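Inorganic pyrophosphatase (Neisseria gonorrhoeae, PDB 5TEA) catalyses the magnesium-dependent hydrolysis of inorganic pyrophosphate to two phosphate ions, working as a cytoplasmic homohexamer. Local coordinates at residues B[66-69]-B[70-73]; B[144-147]-B[148-152]; B[170-173]-B[174-178]. All coordinates share one frame; numbering follows the deposited sequence.

Contact 1: residues B[66-69]-B[70-73]. With CA (calcium ion), chain I.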
loop_
_atom_site.group_PDB
_atom_site.type_symbol
_atom_site.label_atom_id
_atom_site.label_comp_id
_atom_site.label_asym_id
_atom_site.label_seq_id
_atom_site.Cartn_x
_atom_site.Cartn_y
_atom_site.Cartn_z
ATOM N N GLY B 66 1.125 14.065 -16.475
ATOM C CA GLY B 66 1.667 15.386 -16.199
ATOM C C GLY B 66 1.564 16.361 -17.353
ATOM O O GLY B 66 0.788 16.139 -18.284
ATOM N N PHE B 67 2.359 17.432 -17.329
ATOM C CA PHE B 67 2.329 18.382 -18.436
ATOM C C PHE B 67 3.719 18.949 -18.675
ATOM O O PHE B 67 4.613 18.841 -17.835
ATOM C CB PHE B 67 1.340 19.525 -18.185
ATOM C CG PHE B 67 1.762 20.484 -17.101
ATOM C CD1 PHE B 67 1.503 20.201 -15.759
ATOM C CD2 PHE B 67 2.386 21.681 -17.417
ATOM C CE1 PHE B 67 1.871 21.090 -14.757
ATOM C CE2 PHE B 67 2.766 22.572 -16.410
ATOM C CZ PHE B 67 2.502 22.275 -15.083
ATOM N N ILE B 68 3.882 19.572 -19.835
ATOM C CA ILE B 68 5.118 20.255 -20.203
ATOM C C ILE B 68 4.929 21.745 -19.937
ATOM O O ILE B 68 4.006 22.352 -20.509
ATOM C CB ILE B 68 5.484 20.015 -21.677
ATOM C CG1 ILE B 68 5.586 18.515 -21.994
ATOM C CG2 ILE B 68 6.786 20.718 -21.998
ATOM C CD1 ILE B 68 5.770 18.228 -23.502
ATOM N N PRO B 69 5.779 22.379 -19.124
ATOM C CA PRO B 69 5.619 23.821 -18.877
ATOM C C PRO B 69 5.782 24.629 -20.158
ATOM O O PRO B 69 6.529 24.253 -21.062
ATOM C CB PRO B 69 6.739 24.151 -17.876
ATOM C CG PRO B 69 7.326 22.853 -17.447
ATOM C CD PRO B 69 6.957 21.806 -18.450
ATOM N N GLN B 70 5.055 25.750 -20.221
ATOM C CA GLN B 70 5.181 26.737 -21.301
ATOM C C GLN B 70 4.828 26.140 -22.660
ATOM O O GLN B 70 5.474 26.420 -23.668
ATOM C CB GLN B 70 6.575 27.367 -21.326
ATOM C CG GLN B 70 6.933 28.068 -20.031
ATOM C CD GLN B 70 8.215 28.868 -20.133
ATOM O OE1 GLN B 70 8.983 28.723 -21.085
ATOM N NE2 GLN B 70 8.452 29.724 -19.149
ATOM N N THR B 71 3.770 25.328 -22.687
ATOM C CA THR B 71 3.211 24.789 -23.915
ATOM C C THR B 71 1.695 24.958 -23.873
ATOM O O THR B 71 1.098 25.063 -22.800
ATOM C CB THR B 71 3.566 23.306 -24.108
ATOM O OG1 THR B 71 3.046 22.542 -23.018
ATOM C CG2 THR B 71 5.099 23.093 -24.176
ATOM N N LEU B 72 1.076 24.983 -25.055
ATOM C CA LEU B 72 -0.376 25.090 -25.170
ATOM C C LEU B 72 -0.896 24.173 -26.268
ATOM O O LEU B 72 -0.389 24.205 -27.393
ATOM C CB LEU B 72 -0.809 26.527 -25.488
ATOM C CG LEU B 72 -0.719 27.613 -24.419
ATOM C CD1 LEU B 72 -1.374 28.884 -24.935
ATOM C CD2 LEU B 72 -1.372 27.148 -23.124
ATOM N N ASP B 73 -1.926 23.390 -25.950
ATOM C CA ASP B 73 -2.778 22.788 -26.971
ATOM C C ASP B 73 -3.492 23.868 -27.777
ATOM O O ASP B 73 -3.578 25.027 -27.367
ATOM C CB ASP B 73 -3.839 21.894 -26.336
ATOM C CG ASP B 73 -3.432 20.440 -26.266
ATOM O OD1 ASP B 73 -2.459 20.030 -26.933
ATOM O OD2 ASP B 73 -4.125 19.698 -25.543
HETATM CA CA CA I . -4.145 18.799 -23.370
HETATM O O HOH W 1 -2.361 17.853 -24.667
HETATM O O HOH W 2 -5.248 17.998 -21.907
#
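Ile68 and Thr71 meet across the turn in which the chain leaves strand 64-67 and starts the acidic loop toward strand 80-83. Pro69 is extended, with psi 148°, whereas Gln70 takes a left-handed backbone conformation, with positive phi and psi, and swings the chain round. The turn is closed by the Thr71 side chain: OG1 donates to Ile68 O at 2.7 Å, arriving 30° out of the carbonyl plane, and also takes a weak hydrogen bond from Leu79 N. Set between the backbone N and the carbonyl carbon (chi1 60°), the hydroxyl bends back over the turn, and the same torsion leaves the methyl beside the backbone N, where Thr71 CG2 lies 3.6 Å from Ile68 CG2 and equally far from Pro69 O. The two branched side chains cross at a slant, giving the turn a small apolar inner side. The Gln70 side chain runs outward, extended, to give its NE2 hydrogen to Asn13 O. The inner side is covered by helix 167-183, with Ile174 against Ile68, and Ser177 and Ile178 against Thr71.

Two residues further on, Asp73 reaches the calcium ion through one oxygen: OD2 binds the metal at 2.4 Å, while OD1 stays 4.1 Å from it. Water 1, at 2.4 Å from the calcium ion, and water 2 are also ligands; Asp77 OD2, Glu78 O, Asp80 OD2 and Asp112 OD1 raise the coordination to seven. Strand, turn and carboxylate-rich loop together form part of the metal site of the family I pyrophosphatase barrel, whose Asp-Gly-Asp-Glu-Leu-Asp signature begins two residues after Asp73; calcium occupies it here, and probably magnesium in the working enzyme.

Contact 2: residues B[144-147]-B[148-152]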
loop_
_atom_site.group_PDB
_atom_site.type_symbol
_atom_site.label_atom_id
_atom_site.label_comp_id
_atom_site.label_asym_id
_atom_site.label_seq_id
_atom_site.Cartn_x
_atom_site.Cartn_y
_atom_site.Cartn_z
ATOM N N GLU B 144 -4.155 2.586 -24.548
ATOM C CA GLU B 144 -5.105 2.918 -25.604
ATOM C C GLU B 144 -6.528 2.648 -25.148
ATOM O O GLU B 144 -7.422 3.482 -25.337
ATOM C CB GLU B 144 -4.785 2.122 -26.866
ATOM C CG GLU B 144 -5.654 2.496 -28.067
ATOM C CD GLU B 144 -5.169 1.863 -29.358
ATOM O OE1 GLU B 144 -3.944 1.694 -29.522
ATOM O OE2 GLU B 144 -6.014 1.526 -30.210
ATOM N N PHE B 145 -6.758 1.484 -24.536
ATOM C CA PHE B 145 -8.110 1.173 -24.079
ATOM C C PHE B 145 -8.579 2.183 -23.046
ATOM O O PHE B 145 -9.733 2.644 -23.092
ATOM C CB PHE B 145 -8.182 -0.244 -23.504
ATOM C CG PHE B 145 -9.588 -0.655 -23.099
ATOM C CD1 PHE B 145 -10.121 -0.256 -21.878
ATOM C CD2 PHE B 145 -10.376 -1.420 -23.952
ATOM C CE1 PHE B 145 -11.409 -0.608 -21.519
ATOM C CE2 PHE B 145 -11.673 -1.787 -23.592
ATOM C CZ PHE B 145 -12.183 -1.381 -22.371
ATOM N N HIS B 146 -7.707 2.517 -22.093
ATOM C CA HIS B 146 -8.051 3.484 -21.060
ATOM C C HIS B 146 -8.558 4.778 -21.675
ATOM O O HIS B 146 -9.639 5.265 -21.331
ATOM C CB HIS B 146 -6.844 3.767 -20.150
ATOM C CG HIS B 146 -7.100 4.863 -19.159
ATOM N ND1 HIS B 146 -7.781 4.658 -17.976
ATOM C CD2 HIS B 146 -6.835 6.189 -19.211
ATOM C CE1 HIS B 146 -7.889 5.805 -17.328
ATOM N NE2 HIS B 146 -7.337 6.753 -18.066
ATOM N N PHE B 147 -7.775 5.367 -22.573
ATOM C CA PHE B 147 -8.154 6.681 -23.066
ATOM C C PHE B 147 -9.299 6.624 -24.063
ATOM O O PHE B 147 -9.972 7.638 -24.251
ATOM C CB PHE B 147 -6.922 7.396 -23.657
ATOM C CG PHE B 147 -6.031 7.962 -22.592
ATOM C CD1 PHE B 147 -6.398 9.116 -21.913
ATOM C CD2 PHE B 147 -4.866 7.297 -22.208
ATOM C CE1 PHE B 147 -5.613 9.630 -20.873
ATOM C CE2 PHE B 147 -4.078 7.803 -21.159
ATOM C CZ PHE B 147 -4.440 8.974 -20.512
ATOM N N ASN B 148 -9.539 5.469 -24.695
ATOM C CA ASN B 148 -10.708 5.300 -25.555
ATOM C C ASN B 148 -12.003 5.158 -24.761
ATOM O O ASN B 148 -13.087 5.371 -25.320
ATOM C CB ASN B 148 -10.541 4.053 -26.442
ATOM C CG ASN B 148 -9.707 4.330 -27.682
ATOM O OD1 ASN B 148 -9.568 5.479 -28.091
ATOM N ND2 ASN B 148 -9.184 3.273 -28.306
ATOM N N HIS B 149 -11.919 4.829 -23.475
ATOM C CA HIS B 149 -13.116 4.468 -22.728
ATOM C C HIS B 149 -13.317 5.190 -21.397
ATOM O O HIS B 149 -14.333 4.942 -20.731
ATOM C CB HIS B 149 -13.104 2.955 -22.475
ATOM C CG HIS B 149 -13.269 2.144 -23.720
ATOM N ND1 HIS B 149 -14.498 1.936 -24.307
ATOM C CD2 HIS B 149 -12.362 1.518 -24.509
ATOM C CE1 HIS B 149 -14.344 1.197 -25.393
ATOM N NE2 HIS B 149 -13.058 0.931 -25.540
ATOM N N TYR B 150 -12.405 6.073 -20.983
ATOM C CA TYR B 150 -12.461 6.529 -19.594
ATOM C C TYR B 150 -13.624 7.471 -19.307
ATOM O O TYR B 150 -13.954 7.677 -18.131
ATOM C CB TYR B 150 -11.138 7.186 -19.182
ATOM C CG TYR B 150 -10.896 8.560 -19.759
ATOM C CD1 TYR B 150 -10.576 8.727 -21.102
ATOM C CD2 TYR B 150 -10.966 9.691 -18.953
ATOM C CE1 TYR B 150 -10.335 9.991 -21.626
ATOM C CE2 TYR B 150 -10.728 10.951 -19.463
ATOM C CZ TYR B 150 -10.410 11.097 -20.800
ATOM O OH TYR B 150 -10.176 12.352 -21.310
ATOM N N LYS B 151 -14.286 8.004 -20.326
ATOM C CA LYS B 151 -15.500 8.778 -20.115
ATOM C C LYS B 151 -16.766 7.988 -20.438
ATOM O O LYS B 151 -17.847 8.579 -20.529
ATOM C CB LYS B 151 -15.452 10.066 -20.944
ATOM C CG LYS B 151 -14.346 11.036 -20.520
ATOM C CD LYS B 151 -14.363 12.286 -21.384
ATOM C CE LYS B 151 -13.476 13.384 -20.820
ATOM N NZ LYS B 151 -14.130 14.109 -19.693
ATOM N N ASP B 152 -16.664 6.667 -20.603
ATOM C CA ASP B 152 -17.813 5.910 -21.098
ATOM C C ASP B 152 -19.019 5.967 -20.178
ATOM O O ASP B 152 -20.138 5.731 -20.642
ATOM C CB ASP B 152 -17.452 4.445 -21.330
ATOM C CG ASP B 152 -16.864 4.216 -22.691
ATOM O OD1 ASP B 152 -16.557 5.224 -23.364
ATOM O OD2 ASP B 152 -16.709 3.041 -23.088
HETATM O O HOH W 3 -8.069 3.718 -30.868
#
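His149 lies back over Phe145, one turn earlier in helix 137-149. Its CB sits 3.4 Å from Phe145 O, and with CG beside the backbone N (chi1 -68°) the imidazole slides across the phenyl face. CG passes near the rim at CZ, CD2 stands over the ring centre, 3.4 Å above the plane, with Phe145 O 3.2 Å from it at the imidazole edge, in plane, and NE2 lies 3.6 Å from Phe145 CE2. The rings stack face to face, planes 28° apart. At the other edge of the imidazole, ND1 donates to Asp152 OD2 at 2.8 Å, almost straight and in the ring plane, fixing its rotation.

Tyr150 CB makes a CH-pi contact over the His146 face, and its own ring face receives the edge of Phe147. Water 3 joins Glu144 OE2 to Asn148 ND2; the other oxygens, Glu144 OE1 and Asn148 OD1, bond to Trp164 NE1 and Val161 N.

Phe145 of the second subunit packs on His149, so the stack belongs to a subunit interface. The bond to Asp152 would probably favour a cationic imidazole, while the cluster, with Lys61 in cation-pi contact, is consistent with holding Tyr150, a predicted substrate-binding residue, in place.

Contact 3: residues B[170-173]-B[174-178]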
loop_
_atom_site.group_PDB
_atom_site.type_symbol
_atom_site.label_atom_id
_atom_site.label_comp_id
_atom_site.label_asym_id
_atom_site.label_seq_id
_atom_site.Cartn_x
_atom_site.Cartn_y
_atom_site.Cartn_z
ATOM N N ALA B 170 6.490 13.340 -31.983
ATOM C CA ALA B 170 6.234 13.948 -30.675
ATOM C C ALA B 170 6.936 15.295 -30.542
ATOM O O ALA B 170 6.364 16.250 -30.009
ATOM C CB ALA B 170 6.672 13.006 -29.554
ATOM N N LYS B 171 8.167 15.403 -31.050
ATOM C CA LYS B 171 8.876 16.680 -30.998
ATOM C C LYS B 171 8.158 17.753 -31.802
ATOM O O LYS B 171 8.137 18.925 -31.409
ATOM C CB LYS B 171 10.301 16.513 -31.514
ATOM C CG LYS B 171 11.205 15.771 -30.555
ATOM C CD LYS B 171 12.578 15.548 -31.175
ATOM C CE LYS B 171 13.402 14.553 -30.367
ATOM N NZ LYS B 171 14.682 14.226 -31.067
ATOM N N LYS B 172 7.603 17.385 -32.955
ATOM C CA LYS B 172 6.895 18.375 -33.751
ATOM C C LYS B 172 5.684 18.901 -32.996
ATOM O O LYS B 172 5.420 20.110 -32.991
ATOM C CB LYS B 172 6.492 17.767 -35.091
ATOM C CG LYS B 172 5.738 18.724 -36.000
ATOM C CD LYS B 172 5.379 18.060 -37.318
ATOM C CE LYS B 172 4.455 16.870 -37.095
ATOM N NZ LYS B 172 3.199 17.251 -36.376
ATOM N N VAL B 173 4.949 18.005 -32.335
ATOM C CA VAL B 173 3.805 18.409 -31.514
ATOM C C VAL B 173 4.247 19.359 -30.408
ATOM O O VAL B 173 3.625 20.400 -30.180
ATOM C CB VAL B 173 3.101 17.167 -30.944
ATOM C CG1 VAL B 173 2.032 17.566 -29.901
ATOM C CG2 VAL B 173 2.500 16.337 -32.077
ATOM N N ILE B 174 5.342 19.022 -29.716
ATOM C CA ILE B 174 5.854 19.891 -28.654
ATOM C C ILE B 174 6.210 21.265 -29.211
ATOM O O ILE B 174 5.822 22.297 -28.652
ATOM C CB ILE B 174 7.058 19.238 -27.944
ATOM C CG1 ILE B 174 6.618 17.969 -27.202
ATOM C CG2 ILE B 174 7.672 20.211 -26.961
ATOM C CD1 ILE B 174 7.802 17.062 -26.739
ATOM N N LYS B 175 6.948 21.302 -30.328
ATOM C CA LYS B 175 7.364 22.586 -30.888
ATOM C C LYS B 175 6.166 23.428 -31.327
ATOM O O LYS B 175 6.178 24.659 -31.194
ATOM C CB LYS B 175 8.332 22.361 -32.051
ATOM C CG LYS B 175 9.691 21.850 -31.599
ATOM C CD LYS B 175 10.643 21.712 -32.765
ATOM C CE LYS B 175 12.033 22.135 -32.355
ATOM N NZ LYS B 175 13.016 22.049 -33.475
ATOM N N GLU B 176 5.126 22.788 -31.860
ATOM C CA GLU B 176 3.909 23.523 -32.196
ATOM C C GLU B 176 3.260 24.113 -30.949
ATOM O O GLU B 176 2.716 25.227 -30.988
ATOM C CB GLU B 176 2.929 22.606 -32.926
ATOM C CG GLU B 176 3.356 22.255 -34.351
ATOM C CD GLU B 176 2.556 21.105 -34.940
ATOM O OE1 GLU B 176 1.747 20.495 -34.206
ATOM O OE2 GLU B 176 2.746 20.803 -36.136
ATOM N N SER B 177 3.284 23.370 -29.842
ATOM C CA SER B 177 2.677 23.851 -28.608
ATOM C C SER B 177 3.516 24.934 -27.940
ATOM O O SER B 177 2.963 25.813 -27.268
ATOM C CB SER B 177 2.452 22.680 -27.657
ATOM O OG SER B 177 1.781 21.643 -28.342
ATOM N N ILE B 178 4.839 24.901 -28.125
ATOM C CA ILE B 178 5.673 26.006 -27.663
ATOM C C ILE B 178 5.324 27.282 -28.414
ATOM O O ILE B 178 5.281 28.373 -27.832
ATOM C CB ILE B 178 7.162 25.643 -27.813
ATOM C CG1 ILE B 178 7.525 24.508 -26.845
ATOM C CG2 ILE B 178 8.062 26.885 -27.650
ATOM C CD1 ILE B 178 8.930 23.985 -27.015
#
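Ala170, Lys171, Lys172 and Val173 each offer a carbonyl to the amide four residues later, a regular alpha-helical ladder of 2.9 to 3.0 Å N-to-O bonds from Ile174 N to Ala170 O through Ser177 N to Val173 O. The last rung is doubled. Ser177 OG also donates to Val173 O, at 2.9 Å, so two hydrogens grip one oxygen, from opposite faces of the carbonyl plane. The hydroxyl gets there because it stands beside its own backbone N (chi1 -50°), folded back along the helix; thus the buried polar group is satisfied by the backbone of the preceding turn.

On the outer surface Lys172 and Glu176 run side by side. The lysine leaves the helix with CG anti to the backbone N, then bends at its last two torsions (chi3 62°, chi4 57°), bringing NZ to a long salt bridge of 3.6 Å with Glu176 OE2. The same oxygen lies 3.6 Å from Lys172 CG, so it rests against the aliphatic stem as well as the ammonium. Lys175 turns elsewhere: its CG lies 3.3 Å from Lys171 O, and its NZ forms a salt bridge with Asp22.

The inner stripe is apolar. Ile174 lays CG1 3.3 Å from Ala170 O and packs on Val99 and Ile115, with Ala170 and Val173 alongside it against strands 94-107 and 110-119. An i to i+4 ion pair outside and aliphatic groups inside make this an amphipathic C-terminal helix lying against the pyrophosphatase beta-barrel.

Along the chain the three contacts come in series, none enclosing or crossing another, and each closes only a turn. Contact 1 bends the end of strand 64-67 into the metal-binding loop; contact 2 runs from helix 137-149 into the beta turn His149-Asp152; contact 3 lies within helix 167-183. Contacts 1 and 3, far apart in sequence, touch in space: Leu72 N makes a probable hydrogen bond with Ser177 O, tying the loop to the C-terminal helix. Contact 2 stands on the opposite side of the chain's centre from contact 1, about 22 Å between centres, yet the side chain of Tyr150 comes within about 9 Å of the calcium ion held by Asp73, consistent with both contacts bordering the active site.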